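Local coordinates for protein Sso-CP2 metallo-carboxypetidase (Sulfolobus solfataricus, PDB 4MMO) that probably hydrolyses peptide bonds at the C-terminal end of its substrates, as a zinc-dependent metallo-carboxypeptidase of the M20 family, at residues Asn123-Val127 with Leu431-Pro435; Leu182-Val188 with Glu337-Phe343; Trp83-Phe88 with Ile97-Gly101; Leu167-Pro173 with Tyr367-Gln372. One frame throughout, in Å; residues are numbered along the deposited sequence.

Overall arrangement
Contacts 1 and 2 lie on opposite sides of the chain's centre, their own centres about 43 Å apart. Contact 2 pairs strands 178-190 and 337-348 of an antiparallel sheet whose Tyr184 and His341 touch the second subunit; contacts 1, 3 and 4 belong to the zinc-binding part of the chain. Contact 3 comes closer to the metal than contact 2: the Arg100 side chain lies about 10 Å from the zinc ion, that of Tyr184 about 12 Å. Contacts 1 and 4 are remote from the metal ligands, with about 10 Å between their nearest atoms. In sequence, contact 3 closes first, while contact 2 falls within the span bridged by contact 4, and that within the span of contact 1.

Contact 1 of 4, residues Asn123-Val127 with Leu431-Pro435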
loop_
_atom_site.group_PDB
_atom_site.type_symbol
_atom_site.label_atom_id
_atom_site.label_comp_id
_atom_site.label_asym_id
_atom_site.label_seq_id
_atom_site.Cartn_x
_atom_site.Cartn_y
_atom_site.Cartn_z
ATOM N N ASN A 123 -4.327 -6.658 56.925
ATOM C CA ASN A 123 -5.735 -6.970 57.151
ATOM C C ASN A 123 -6.626 -5.741 56.956
ATOM O O ASN A 123 -7.541 -5.490 57.740
ATOM C CB ASN A 123 -5.939 -7.579 58.543
ATOM C CG ASN A 123 -5.606 -9.059 58.585
ATOM O OD1 ASN A 123 -6.494 -9.908 58.503
ATOM N ND2 ASN A 123 -4.323 -9.375 58.707
ATOM N N GLU A 124 -6.348 -4.984 55.897
ATOM C CA GLU A 124 -7.084 -3.759 55.594
ATOM C C GLU A 124 -7.907 -3.856 54.305
ATOM O O GLU A 124 -8.505 -2.869 53.877
ATOM C CB GLU A 124 -6.118 -2.573 55.493
ATOM C CG GLU A 124 -5.410 -2.238 56.797
ATOM C CD GLU A 124 -4.518 -1.012 56.689
ATOM O OE1 GLU A 124 -4.164 -0.622 55.556
ATOM O OE2 GLU A 124 -4.170 -0.437 57.740
ATOM N N LEU A 125 -7.938 -5.036 53.686
ATOM C CA LEU A 125 -8.714 -5.224 52.461
ATOM C C LEU A 125 -10.175 -5.524 52.784
ATOM O O LEU A 125 -10.493 -6.562 53.367
ATOM C CB LEU A 125 -8.124 -6.346 51.600
ATOM C CG LEU A 125 -8.799 -6.552 50.238
ATOM C CD1 LEU A 125 -8.617 -5.332 49.347
ATOM C CD2 LEU A 125 -8.275 -7.801 49.543
ATOM N N ASN A 126 -11.058 -4.614 52.389
ATOM C CA ASN A 126 -12.475 -4.719 52.716
ATOM C C ASN A 126 -13.346 -4.744 51.469
ATOM O O ASN A 126 -14.481 -4.260 51.463
ATOM C CB ASN A 126 -12.884 -3.570 53.640
ATOM C CG ASN A 126 -12.193 -3.642 54.984
ATOM O OD1 ASN A 126 -12.516 -4.493 55.812
ATOM N ND2 ASN A 126 -11.237 -2.752 55.209
ATOM N N VAL A 127 -12.789 -5.317 50.409
ATOM C CA VAL A 127 -13.518 -5.550 49.173
ATOM C C VAL A 127 -12.982 -6.829 48.544
ATOM O O VAL A 127 -11.772 -7.032 48.469
ATOM C CB VAL A 127 -13.371 -4.355 48.195
ATOM C CG1 VAL A 127 -11.912 -4.004 47.979
ATOM C CG2 VAL A 127 -14.065 -4.639 46.868
ATOM N N LEU A 431 -8.749 1.276 46.975
ATOM C CA LEU A 431 -9.333 0.079 47.575
ATOM C C LEU A 431 -9.824 0.319 49.009
ATOM O O LEU A 431 -10.722 -0.369 49.484
ATOM C CB LEU A 431 -8.318 -1.072 47.569
ATOM C CG LEU A 431 -7.893 -1.667 46.214
ATOM C CD1 LEU A 431 -6.733 -2.619 46.413
ATOM C CD2 LEU A 431 -9.041 -2.389 45.530
ATOM N N LYS A 432 -9.209 1.268 49.706
ATOM C CA LYS A 432 -9.629 1.611 51.063
ATOM C C LYS A 432 -10.932 2.393 51.020
ATOM O O LYS A 432 -11.773 2.285 51.907
ATOM C CB LYS A 432 -8.553 2.448 51.756
ATOM C CG LYS A 432 -7.384 1.649 52.298
ATOM C CD LYS A 432 -6.232 2.558 52.688
ATOM C CE LYS A 432 -5.372 1.929 53.769
ATOM N NZ LYS A 432 -4.019 2.545 53.833
ATOM N N LEU A 433 -11.093 3.160 49.950
ATOM C CA LEU A 433 -12.152 4.146 49.833
ATOM C C LEU A 433 -13.416 3.577 49.185
ATOM O O LEU A 433 -14.535 3.902 49.595
ATOM C CB LEU A 433 -11.614 5.310 49.007
ATOM C CG LEU A 433 -12.364 6.632 48.959
ATOM C CD1 LEU A 433 -12.693 7.149 50.350
ATOM C CD2 LEU A 433 -11.497 7.619 48.214
ATOM N N TYR A 434 -13.235 2.723 48.181
ATOM C CA TYR A 434 -14.363 2.123 47.467
ATOM C C TYR A 434 -15.389 1.456 48.390
ATOM O O TYR A 434 -16.592 1.673 48.235
ATOM C CB TYR A 434 -13.867 1.113 46.426
ATOM C CG TYR A 434 -14.974 0.332 45.756
ATOM C CD1 TYR A 434 -15.962 0.976 45.022
ATOM C CD2 TYR A 434 -15.032 -1.050 45.854
ATOM C CE1 TYR A 434 -16.974 0.267 44.408
ATOM C CE2 TYR A 434 -16.040 -1.769 45.238
ATOM C CZ TYR A 434 -17.007 -1.107 44.518
ATOM O OH TYR A 434 -18.011 -1.822 43.910
ATOM N N PRO A 435 -14.924 0.645 49.354
ATOM C CA PRO A 435 -15.900 -0.071 50.182
ATOM C C PRO A 435 -16.644 0.800 51.207
ATOM O O PRO A 435 -17.687 0.366 51.697
ATOM C CB PRO A 435 -15.051 -1.135 50.888
ATOM C CG PRO A 435 -13.681 -0.592 50.898
ATOM C CD PRO A 435 -13.540 0.252 49.671
HETATM O O HOH W 1 -10.166 -2.208 51.380
HETATM O O HOH W 2 -11.203 -0.032 53.884
#
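The loop Asn123-Val127 passes the end of helix 417-433 without a direct hydrogen bond, Leu125 CA lying 7.0 Å from Lys432 CA and Val127 CA 6.1 Å from Pro435 CA. Water joins the two backbones instead. One molecule donates to Glu124 O and, at 2.7 Å, to Leu431 O while accepting from Asn126 N; a second accepts from Asn126 ND2 and donates to Lys432 O. Val127 carries most of the apolar contact. Its CG2, anti to the backbone N, meets the Tyr434 ring at the edge and in plane, 3.8 Å from CE2. Its CG1 (chi1 52°) turns instead to Leu431, 4.1 Å from CD2. With an alanine here both branches are gone, which would probably leave the Tyr434 edge and Leu431 CD2 without their apolar mate and open a gap behind the helix end. Pro435 CB rests on Asn126 O at 3.2 Å. Farther along, the extended chains of Glu124 and Lys432 converge in a long salt bridge, OE1 to NZ 3.6 Å. Tyr434 OH finds its partner in Ser159, and its ring packs on Val355 and Ala358 of helix 354-367. Leu431 reaches Ile116 and Leu119 of helix 102-121, a helix that ends in a Schellman motif at Asn123, and both Leu431 and Val127 touch Leu66 of strand 65-71.

Contact 2 of 4, residues Leu182-Val188 with Glu337-Phe343; sequences LLYVELV and EILAHGF
Tyr184 and His341 face each other as a hydrogen-bonded pair of antiparallel strands, and the imidazole is folded over the tyrosine stem. His341 CG sits between its own backbone N and carbonyl carbon (chi1 62°), which lays the ring face over Tyr184 CB in a CH-pi contact 3.6 Å from CB to the ring centroid. Tyr184 CG is anti to its carbonyl carbon (chi1 -72°), leaving CB under the imidazole and CD2 next to NE2. The two rings are nearly parallel, 28° apart, but slid apart so that they barely overlap. Gly342 follows at positive phi, where a beta carbon would run into Tyr184 CD2. On the other face, Ile338 CG2 lies between Val185 CG1 and Leu187 CD2, 3.9 Å from each. Leu183 CD1 presses tightly on Phe343 CE2 at 3.2 Å. Glu186, extended beyond CG, runs alongside Leu339. Helix 318-331 covers the Ile338 and Ala340 face. Six interstrand bonds thus hold a two-faced strand pair: hydrocarbon beneath the helix, while on the other side Tyr184, Glu186 and His341 share the face with Val188 and Leu339, and Tyr184 and His341 meet Ser296 of the second subunit, consistent with a dimerisation domain.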
loop_
_atom_site.group_PDB
_atom_site.type_symbol
_atom_site.label_atom_id
_atom_site.label_comp_id
_atom_site.label_asym_id
_atom_site.label_seq_id
_atom_site.Cartn_x
_atom_site.Cartn_y
_atom_site.Cartn_z
ATOM N N LEU A 182 -15.232 -0.553 17.877
ATOM C CA LEU A 182 -14.295 -0.836 16.804
ATOM C C LEU A 182 -14.784 -1.908 15.839
ATOM O O LEU A 182 -15.423 -2.878 16.240
ATOM C CB LEU A 182 -12.946 -1.251 17.394
ATOM C CG LEU A 182 -11.788 -1.418 16.410
ATOM C CD1 LEU A 182 -11.547 -0.150 15.607
ATOM C CD2 LEU A 182 -10.537 -1.800 17.174
ATOM N N LEU A 183 -14.461 -1.712 14.564
ATOM C CA LEU A 183 -14.713 -2.694 13.519
ATOM C C LEU A 183 -13.561 -2.662 12.518
ATOM O O LEU A 183 -13.413 -1.689 11.781
ATOM C CB LEU A 183 -16.032 -2.386 12.801
ATOM C CG LEU A 183 -16.379 -3.305 11.623
ATOM C CD1 LEU A 183 -16.658 -4.718 12.110
ATOM C CD2 LEU A 183 -17.559 -2.768 10.827
ATOM N N TYR A 184 -12.737 -3.710 12.510
ATOM C CA TYR A 184 -11.699 -3.866 11.494
ATOM C C TYR A 184 -12.286 -4.577 10.287
ATOM O O TYR A 184 -13.016 -5.556 10.432
ATOM C CB TYR A 184 -10.517 -4.696 12.004
ATOM C CG TYR A 184 -9.628 -4.014 13.014
ATOM C CD1 TYR A 184 -8.971 -2.832 12.705
ATOM C CD2 TYR A 184 -9.419 -4.574 14.271
ATOM C CE1 TYR A 184 -8.148 -2.211 13.626
ATOM C CE2 TYR A 184 -8.593 -3.964 15.198
ATOM C CZ TYR A 184 -7.958 -2.784 14.869
ATOM O OH TYR A 184 -7.139 -2.173 15.792
ATOM N N VAL A 185 -11.951 -4.093 9.098
ATOM C CA VAL A 185 -12.420 -4.707 7.865
ATOM C C VAL A 185 -11.311 -4.722 6.826
ATOM O O VAL A 185 -10.547 -3.761 6.703
ATOM C CB VAL A 185 -13.642 -3.962 7.301
ATOM C CG1 VAL A 185 -13.993 -4.455 5.897
ATOM C CG2 VAL A 185 -14.829 -4.131 8.229
ATOM N N GLU A 186 -11.225 -5.823 6.088
ATOM C CA GLU A 186 -10.327 -5.914 4.948
ATOM C C GLU A 186 -11.124 -6.192 3.686
ATOM O O GLU A 186 -11.929 -7.122 3.647
ATOM C CB GLU A 186 -9.290 -7.010 5.152
ATOM C CG GLU A 186 -8.425 -7.228 3.920
ATOM C CD GLU A 186 -7.138 -7.962 4.225
ATOM O OE1 GLU A 186 -7.170 -8.915 5.035
ATOM O OE2 GLU A 186 -6.094 -7.579 3.658
ATOM N N LEU A 187 -10.909 -5.365 2.667
ATOM C CA LEU A 187 -11.537 -5.556 1.367
ATOM C C LEU A 187 -10.492 -6.094 0.412
ATOM O O LEU A 187 -9.368 -5.605 0.391
ATOM C CB LEU A 187 -12.081 -4.236 0.825
ATOM C CG LEU A 187 -13.104 -3.502 1.689
ATOM C CD1 LEU A 187 -13.548 -2.224 0.995
ATOM C CD2 LEU A 187 -14.298 -4.394 1.989
ATOM N N VAL A 188 -10.865 -7.101 -0.371
ATOM C CA VAL A 188 -9.948 -7.701 -1.328
ATOM C C VAL A 188 -10.621 -7.888 -2.680
ATOM O O VAL A 188 -11.753 -8.367 -2.763
ATOM C CB VAL A 188 -9.427 -9.066 -0.838
ATOM C CG1 VAL A 188 -8.411 -9.634 -1.821
ATOM C CG2 VAL A 188 -8.805 -8.936 0.547
ATOM N N GLU A 337 -13.947 -10.016 -1.818
ATOM C CA GLU A 337 -14.060 -10.591 -0.489
ATOM C C GLU A 337 -14.135 -9.492 0.561
ATOM O O GLU A 337 -13.535 -8.426 0.401
ATOM C CB GLU A 337 -12.849 -11.481 -0.208
ATOM C CG GLU A 337 -13.191 -12.817 0.426
ATOM C CD GLU A 337 -11.965 -13.559 0.930
ATOM O OE1 GLU A 337 -10.844 -13.023 0.797
ATOM O OE2 GLU A 337 -12.126 -14.679 1.463
ATOM N N ILE A 338 -14.881 -9.758 1.628
ATOM C CA ILE A 338 -14.905 -8.888 2.794
ATOM C C ILE A 338 -14.576 -9.721 4.023
ATOM O O ILE A 338 -15.237 -10.721 4.298
ATOM C CB ILE A 338 -16.273 -8.232 3.015
ATOM C CG1 ILE A 338 -16.856 -7.719 1.698
ATOM C CG2 ILE A 338 -16.139 -7.095 4.025
ATOM C CD1 ILE A 338 -18.298 -7.278 1.810
ATOM N N LEU A 339 -13.547 -9.303 4.749
ATOM C CA LEU A 339 -13.117 -9.978 5.964
ATOM C C LEU A 339 -13.192 -8.988 7.121
ATOM O O LEU A 339 -12.770 -7.842 6.980
ATOM C CB LEU A 339 -11.686 -10.479 5.799
ATOM C CG LEU A 339 -11.430 -11.349 4.567
ATOM C CD1 LEU A 339 -9.943 -11.398 4.253
ATOM C CD2 LEU A 339 -11.980 -12.748 4.781
ATOM N N ALA A 340 -13.726 -9.427 8.258
ATOM C CA ALA A 340 -13.873 -8.559 9.425
ATOM C C ALA A 340 -13.357 -9.219 10.698
ATOM O O ALA A 340 -13.251 -10.440 10.773
ATOM C CB ALA A 340 -15.320 -8.165 9.597
ATOM N N HIS A 341 -13.041 -8.398 11.697
ATOM C CA HIS A 341 -12.656 -8.890 13.017
ATOM C C HIS A 341 -12.583 -7.747 14.026
ATOM O O HIS A 341 -12.705 -6.577 13.668
ATOM C CB HIS A 341 -11.312 -9.618 12.962
ATOM C CG HIS A 341 -10.171 -8.754 12.521
ATOM N ND1 HIS A 341 -9.874 -8.531 11.192
ATOM C CD2 HIS A 341 -9.249 -8.064 13.234
ATOM C CE1 HIS A 341 -8.820 -7.739 11.108
ATOM N NE2 HIS A 341 -8.421 -7.441 12.331
ATOM N N GLY A 342 -12.396 -8.098 15.292
ATOM C CA GLY A 342 -12.243 -7.113 16.345
ATOM C C GLY A 342 -13.482 -6.275 16.593
ATOM O O GLY A 342 -13.383 -5.075 16.852
ATOM N N PHE A 343 -14.653 -6.901 16.517
ATOM C CA PHE A 343 -15.897 -6.219 16.843
ATOM C C PHE A 343 -15.857 -5.804 18.312
ATOM O O PHE A 343 -15.725 -6.647 19.194
ATOM C CB PHE A 343 -17.103 -7.129 16.590
ATOM C CG PHE A 343 -17.214 -7.627 15.171
ATOM C CD1 PHE A 343 -16.494 -8.734 14.749
ATOM C CD2 PHE A 343 -18.051 -6.998 14.265
ATOM C CE1 PHE A 343 -16.597 -9.197 13.447
ATOM C CE2 PHE A 343 -18.161 -7.455 12.964
ATOM C CZ PHE A 343 -17.431 -8.557 12.554
#

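Contact 3 of 4, residues Trp83-Phe88 with Ile97-Gly101; sequences WKRAPF and IYARG
Arg85 lays its guanidinium flat on the Tyr98 ring: CZ stands 3.7 Å from the ring centroid and only 3° off its normal, the planes 16° apart, a stacked cation-pi pair. Its chain, extended from CG to NE, brings CD against Tyr98 CB on the way, and a salt bridge from NE to Glu93 helps to fix the rotation of the group. The second arginine is met differently. Trp83 sets its indole edge over one face of the Arg100 guanidinium, CZ2 3.6 Å from NH1, with the planes strongly inclined. Bends at chi2 and chi3 curl Arg100 back to this place, where all three nitrogens are engaged: NH1 by Glu413 and Ala410 O, NE by Gln75 O, NH2 by Pro76 O. Phe88 CE1 touches the stem of the same residue, 4.0 Å from Arg100 CB. A single direct backbone bond joins the segments, Arg100 N to Pro87 O at 2.8 Å, while a water bridges Ala86 O and, weakly, Tyr98 O. The loop is thereby held against hairpin strand 96-98 and the Ala99-Gly101 segment that follows it, leading to the zinc ligand Asp104, whose side chain is about 7 Å from that of Arg100, near the metal site of an M20 peptidase.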
loop_
_atom_site.group_PDB
_atom_site.type_symbol
_atom_site.label_atom_id
_atom_site.label_comp_id
_atom_site.label_asym_id
_atom_site.label_seq_id
_atom_site.Cartn_x
_atom_site.Cartn_y
_atom_site.Cartn_z
ATOM N N TRP A 83 15.295 1.271 18.832
ATOM C CA TRP A 83 15.406 1.152 20.285
ATOM C C TRP A 83 16.832 1.417 20.763
ATOM O O TRP A 83 17.783 0.812 20.267
ATOM C CB TRP A 83 14.977 -0.247 20.736
ATOM C CG TRP A 83 13.497 -0.477 20.713
ATOM C CD1 TRP A 83 12.728 -0.773 19.623
ATOM C CD2 TRP A 83 12.603 -0.445 21.833
ATOM N NE1 TRP A 83 11.415 -0.922 19.997
ATOM C CE2 TRP A 83 11.313 -0.726 21.348
ATOM C CE3 TRP A 83 12.777 -0.203 23.200
ATOM C CZ2 TRP A 83 10.195 -0.770 22.183
ATOM C CZ3 TRP A 83 11.662 -0.246 24.025
ATOM C CH2 TRP A 83 10.391 -0.528 23.514
ATOM N N LYS A 84 16.978 2.316 21.735
ATOM C CA LYS A 84 18.293 2.635 22.285
ATOM C C LYS A 84 18.776 1.536 23.217
ATOM O O LYS A 84 19.970 1.249 23.292
ATOM C CB LYS A 84 18.250 3.962 23.040
ATOM C CG LYS A 84 17.982 5.153 22.149
ATOM C CD LYS A 84 18.059 6.453 22.925
ATOM C CE LYS A 84 17.905 7.651 22.004
ATOM N NZ LYS A 84 16.623 7.610 21.247
ATOM N N ARG A 85 17.831 0.936 23.932
ATOM C CA ARG A 85 18.108 -0.193 24.807
ATOM C C ARG A 85 17.212 -1.329 24.338
ATOM O O ARG A 85 16.160 -1.076 23.763
ATOM C CB ARG A 85 17.803 0.173 26.261
ATOM C CG ARG A 85 18.404 1.500 26.714
ATOM C CD ARG A 85 17.660 2.065 27.910
ATOM N NE ARG A 85 18.162 3.384 28.291
ATOM C CZ ARG A 85 17.750 4.532 27.759
ATOM N NH1 ARG A 85 16.815 4.547 26.817
ATOM N NH2 ARG A 85 18.277 5.674 28.175
ATOM N N ALA A 86 17.628 -2.572 24.563
ATOM C CA ALA A 86 16.843 -3.718 24.112
ATOM C C ALA A 86 15.421 -3.619 24.667
ATOM O O ALA A 86 15.249 -3.353 25.854
ATOM C CB ALA A 86 17.492 -5.015 24.556
ATOM N N PRO A 87 14.402 -3.829 23.810
ATOM C CA PRO A 87 12.999 -3.667 24.208
ATOM C C PRO A 87 12.605 -4.365 25.502
ATOM O O PRO A 87 11.682 -3.892 26.164
ATOM C CB PRO A 87 12.236 -4.284 23.037
ATOM C CG PRO A 87 13.107 -4.065 21.877
ATOM C CD PRO A 87 14.514 -4.185 22.383
ATOM N N PHE A 88 13.278 -5.457 25.854
ATOM C CA PHE A 88 12.915 -6.211 27.052
ATOM C C PHE A 88 14.046 -6.289 28.078
ATOM O O PHE A 88 14.073 -7.177 28.925
ATOM C CB PHE A 88 12.412 -7.597 26.655
ATOM C CG PHE A 88 11.159 -7.553 25.833
ATOM C CD1 PHE A 88 9.931 -7.311 26.435
ATOM C CD2 PHE A 88 11.205 -7.723 24.459
ATOM C CE1 PHE A 88 8.771 -7.254 25.685
ATOM C CE2 PHE A 88 10.047 -7.668 23.701
ATOM C CZ PHE A 88 8.828 -7.431 24.315
ATOM N N ILE A 97 12.354 3.137 34.000
ATOM C CA ILE A 97 12.526 1.777 33.509
ATOM C C ILE A 97 12.193 1.759 32.028
ATOM O O ILE A 97 11.122 2.205 31.635
ATOM C CB ILE A 97 11.595 0.791 34.227
ATOM C CG1 ILE A 97 11.788 0.874 35.740
ATOM C CG2 ILE A 97 11.856 -0.635 33.741
ATOM C CD1 ILE A 97 10.730 0.131 36.521
ATOM N N TYR A 98 13.104 1.232 31.214
ATOM C CA TYR A 98 12.923 1.215 29.765
ATOM C C TYR A 98 12.614 -0.184 29.255
ATOM O O TYR A 98 13.492 -1.045 29.195
ATOM C CB TYR A 98 14.167 1.770 29.066
ATOM C CG TYR A 98 14.308 3.265 29.210
ATOM C CD1 TYR A 98 14.938 3.821 30.315
ATOM C CD2 TYR A 98 13.802 4.122 28.246
ATOM C CE1 TYR A 98 15.063 5.190 30.453
ATOM C CE2 TYR A 98 13.919 5.491 28.373
ATOM C CZ TYR A 98 14.551 6.022 29.478
ATOM O OH TYR A 98 14.669 7.386 29.607
ATOM N N ALA A 99 11.358 -0.404 28.887
ATOM C CA ALA A 99 10.940 -1.680 28.330
ATOM C C ALA A 99 9.596 -1.551 27.625
ATOM O O ALA A 99 8.757 -0.739 28.016
ATOM C CB ALA A 99 10.854 -2.728 29.425
ATOM N N ARG A 100 9.403 -2.342 26.573
ATOM C CA ARG A 100 8.076 -2.512 25.998
ATOM C C ARG A 100 7.179 -3.106 27.078
ATOM O O ARG A 100 7.542 -4.096 27.718
ATOM C CB ARG A 100 8.129 -3.429 24.770
ATOM C CG ARG A 100 6.781 -3.999 24.318
ATOM C CD ARG A 100 5.786 -2.922 23.871
ATOM N NE ARG A 100 6.025 -2.456 22.507
ATOM C CZ ARG A 100 6.485 -1.253 22.165
ATOM N NH1 ARG A 100 6.770 -0.332 23.079
ATOM N NH2 ARG A 100 6.657 -0.966 20.882
ATOM N N GLY A 101 6.018 -2.491 27.283
ATOM C CA GLY A 101 5.069 -2.955 28.281
ATOM C C GLY A 101 5.145 -2.245 29.623
ATOM O O GLY A 101 4.409 -2.579 30.547
HETATM O O HOH W 3 14.431 -0.560 26.497
#

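Contact 4 of 4, residues Leu167-Pro173 with Tyr367-Gln372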
loop_
_atom_site.group_PDB
_atom_site.type_symbol
_atom_site.label_atom_id
_atom_site.label_comp_id
_atom_site.label_asym_id
_atom_site.label_seq_id
_atom_site.Cartn_x
_atom_site.Cartn_y
_atom_site.Cartn_z
ATOM N N LEU A 167 -0.812 9.346 33.306
ATOM C CA LEU A 167 -0.864 10.780 33.560
ATOM C C LEU A 167 -0.927 11.548 32.247
ATOM O O LEU A 167 -0.286 11.172 31.267
ATOM C CB LEU A 167 0.369 11.215 34.357
ATOM C CG LEU A 167 0.680 10.375 35.599
ATOM C CD1 LEU A 167 1.973 10.837 36.251
ATOM C CD2 LEU A 167 -0.472 10.430 36.589
ATOM N N ASP A 168 -1.701 12.629 32.231
ATOM C CA ASP A 168 -1.856 13.446 31.034
ATOM C C ASP A 168 -0.602 14.308 30.851
ATOM O O ASP A 168 0.312 14.234 31.673
ATOM C CB ASP A 168 -3.146 14.273 31.140
ATOM C CG ASP A 168 -2.994 15.524 32.004
ATOM O OD1 ASP A 168 -2.079 15.589 32.853
ATOM O OD2 ASP A 168 -3.820 16.447 31.836
ATOM N N PRO A 169 -0.539 15.109 29.769
ATOM C CA PRO A 169 0.655 15.930 29.513
ATOM C C PRO A 169 1.038 16.870 30.661
ATOM O O PRO A 169 2.217 17.181 30.811
ATOM C CB PRO A 169 0.258 16.743 28.278
ATOM C CG PRO A 169 -0.732 15.891 27.576
ATOM C CD PRO A 169 -1.507 15.198 28.661
ATOM N N LYS A 170 0.062 17.311 31.450
ATOM C CA LYS A 170 0.335 18.191 32.584
ATOM C C LYS A 170 0.747 17.401 33.823
ATOM O O LYS A 170 1.161 17.982 34.826
ATOM C CB LYS A 170 -0.889 19.052 32.903
ATOM C CG LYS A 170 -1.153 20.166 31.898
ATOM C CD LYS A 170 -0.956 21.538 32.520
ATOM C CE LYS A 170 -1.353 22.650 31.561
ATOM N NZ LYS A 170 -2.806 22.965 31.629
ATOM N N GLY A 171 0.625 16.078 33.752
ATOM C CA GLY A 171 1.014 15.211 34.850
ATOM C C GLY A 171 -0.120 14.914 35.814
ATOM O O GLY A 171 0.107 14.413 36.915
ATOM N N ARG A 172 -1.344 15.220 35.400
ATOM C CA ARG A 172 -2.520 14.945 36.214
ATOM C C ARG A 172 -3.046 13.548 35.914
ATOM O O ARG A 172 -3.047 13.124 34.758
ATOM C CB ARG A 172 -3.607 15.973 35.922
ATOM C CG ARG A 172 -3.218 17.393 36.287
ATOM C CD ARG A 172 -4.094 18.414 35.586
ATOM N NE ARG A 172 -3.941 18.345 34.136
ATOM C CZ ARG A 172 -4.485 19.203 33.281
ATOM N NH1 ARG A 172 -5.226 20.212 33.720
ATOM N NH2 ARG A 172 -4.284 19.051 31.979
ATOM N N PRO A 173 -3.501 12.822 36.949
ATOM C CA PRO A 173 -4.076 11.500 36.683
ATOM C C PRO A 173 -5.347 11.604 35.845
ATOM O O PRO A 173 -6.042 12.620 35.918
ATOM C CB PRO A 173 -4.389 10.962 38.081
ATOM C CG PRO A 173 -4.529 12.181 38.939
ATOM C CD PRO A 173 -3.567 13.179 38.378
ATOM N N TYR A 367 -1.927 12.233 44.152
ATOM C CA TYR A 367 -1.189 13.063 43.202
ATOM C C TYR A 367 -1.256 14.545 43.551
ATOM O O TYR A 367 -0.422 15.329 43.102
ATOM C CB TYR A 367 -1.698 12.822 41.778
ATOM C CG TYR A 367 -1.399 11.429 41.277
ATOM C CD1 TYR A 367 -0.154 11.117 40.744
ATOM C CD2 TYR A 367 -2.352 10.420 41.352
ATOM C CE1 TYR A 367 0.131 9.841 40.291
ATOM C CE2 TYR A 367 -2.076 9.141 40.902
ATOM C CZ TYR A 367 -0.832 8.857 40.373
ATOM O OH TYR A 367 -0.550 7.587 39.922
ATOM N N GLY A 368 -2.248 14.923 44.348
ATOM C CA GLY A 368 -2.342 16.282 44.850
ATOM C C GLY A 368 -2.732 17.304 43.801
ATOM O O GLY A 368 -2.516 18.501 43.985
ATOM N N THR A 369 -3.301 16.835 42.694
ATOM C CA THR A 369 -3.834 17.726 41.669
ATOM C C THR A 369 -5.240 17.282 41.285
ATOM O O THR A 369 -5.744 16.287 41.800
ATOM C CB THR A 369 -2.935 17.768 40.420
ATOM O OG1 THR A 369 -3.491 18.678 39.462
ATOM C CG2 THR A 369 -2.803 16.384 39.794
ATOM N N GLU A 370 -5.874 18.024 40.384
ATOM C CA GLU A 370 -7.243 17.727 39.987
ATOM C C GLU A 370 -7.264 16.647 38.904
ATOM O O GLU A 370 -6.719 16.854 37.821
ATOM C CB GLU A 370 -7.927 18.994 39.468
ATOM C CG GLU A 370 -9.446 18.907 39.432
ATOM C CD GLU A 370 -10.061 18.810 40.818
ATOM O OE1 GLU A 370 -9.496 19.400 41.767
ATOM O OE2 GLU A 370 -11.103 18.139 40.961
ATOM N N PRO A 371 -7.886 15.489 39.188
ATOM C CA PRO A 371 -7.978 14.446 38.158
ATOM C C PRO A 371 -8.775 14.893 36.939
ATOM O O PRO A 371 -9.818 15.528 37.085
ATOM C CB PRO A 371 -8.720 13.309 38.870
ATOM C CG PRO A 371 -8.495 13.547 40.318
ATOM C CD PRO A 371 -8.445 15.032 40.475
ATOM N N GLN A 372 -8.286 14.558 35.749
ATOM C CA GLN A 372 -8.976 14.899 34.514
ATOM C C GLN A 372 -9.898 13.757 34.098
ATOM O O GLN A 372 -9.455 12.630 33.888
ATOM C CB GLN A 372 -7.962 15.212 33.416
ATOM C CG GLN A 372 -7.031 16.364 33.769
ATOM C CD GLN A 372 -7.784 17.649 34.059
ATOM O OE1 GLN A 372 -8.437 18.210 33.175
ATOM N NE2 GLN A 372 -7.716 18.113 35.306
#
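The Arg172 guanidinium lies between two layers: the Gln372 amide stacks on one face, its CD 3.5 Å above the plane and the planes 18° apart, Lys170 CD lies over the opposite face, and the Asp168 carboxylate stands at the edge. Arg172 follows a type I beta turn from Asp168 to Gly171, just ahead of strand 174-176, whose Ile175 is backbone-bonded to Gln372. A bend at chi3 (-63°) folds its guanidinium back over this turn to the aspartate. There Arg172 NH2 meets Asp168 OD2 on its syn side at 2.6 Å, in a salt bridge, while Arg172 N bonds to OD1 at 2.7 Å, so the carboxylate is gripped from both backbone and side chain. Asp249 is a second acidic partner of NH2. With a leucine in place of the arginine, Asp168 OD2 would probably lose its charged mate and the Gln372 amide the flat group it rests on. That amide is also held by its own NE2, which donates at 3.0 Å to Glu370 O from above the carbonyl plane. Away from the charges, Pro173 CG packs on Tyr367 CD2 at 3.7 Å and its CD on Thr369 CG2 at 3.6 Å, while Leu167 CD2 approaches Tyr367 CE1 at 3.8 Å. Across the segments, Gln372 N donates to Pro173 O at 3.0 Å, with an angle of 161° at the hydrogen.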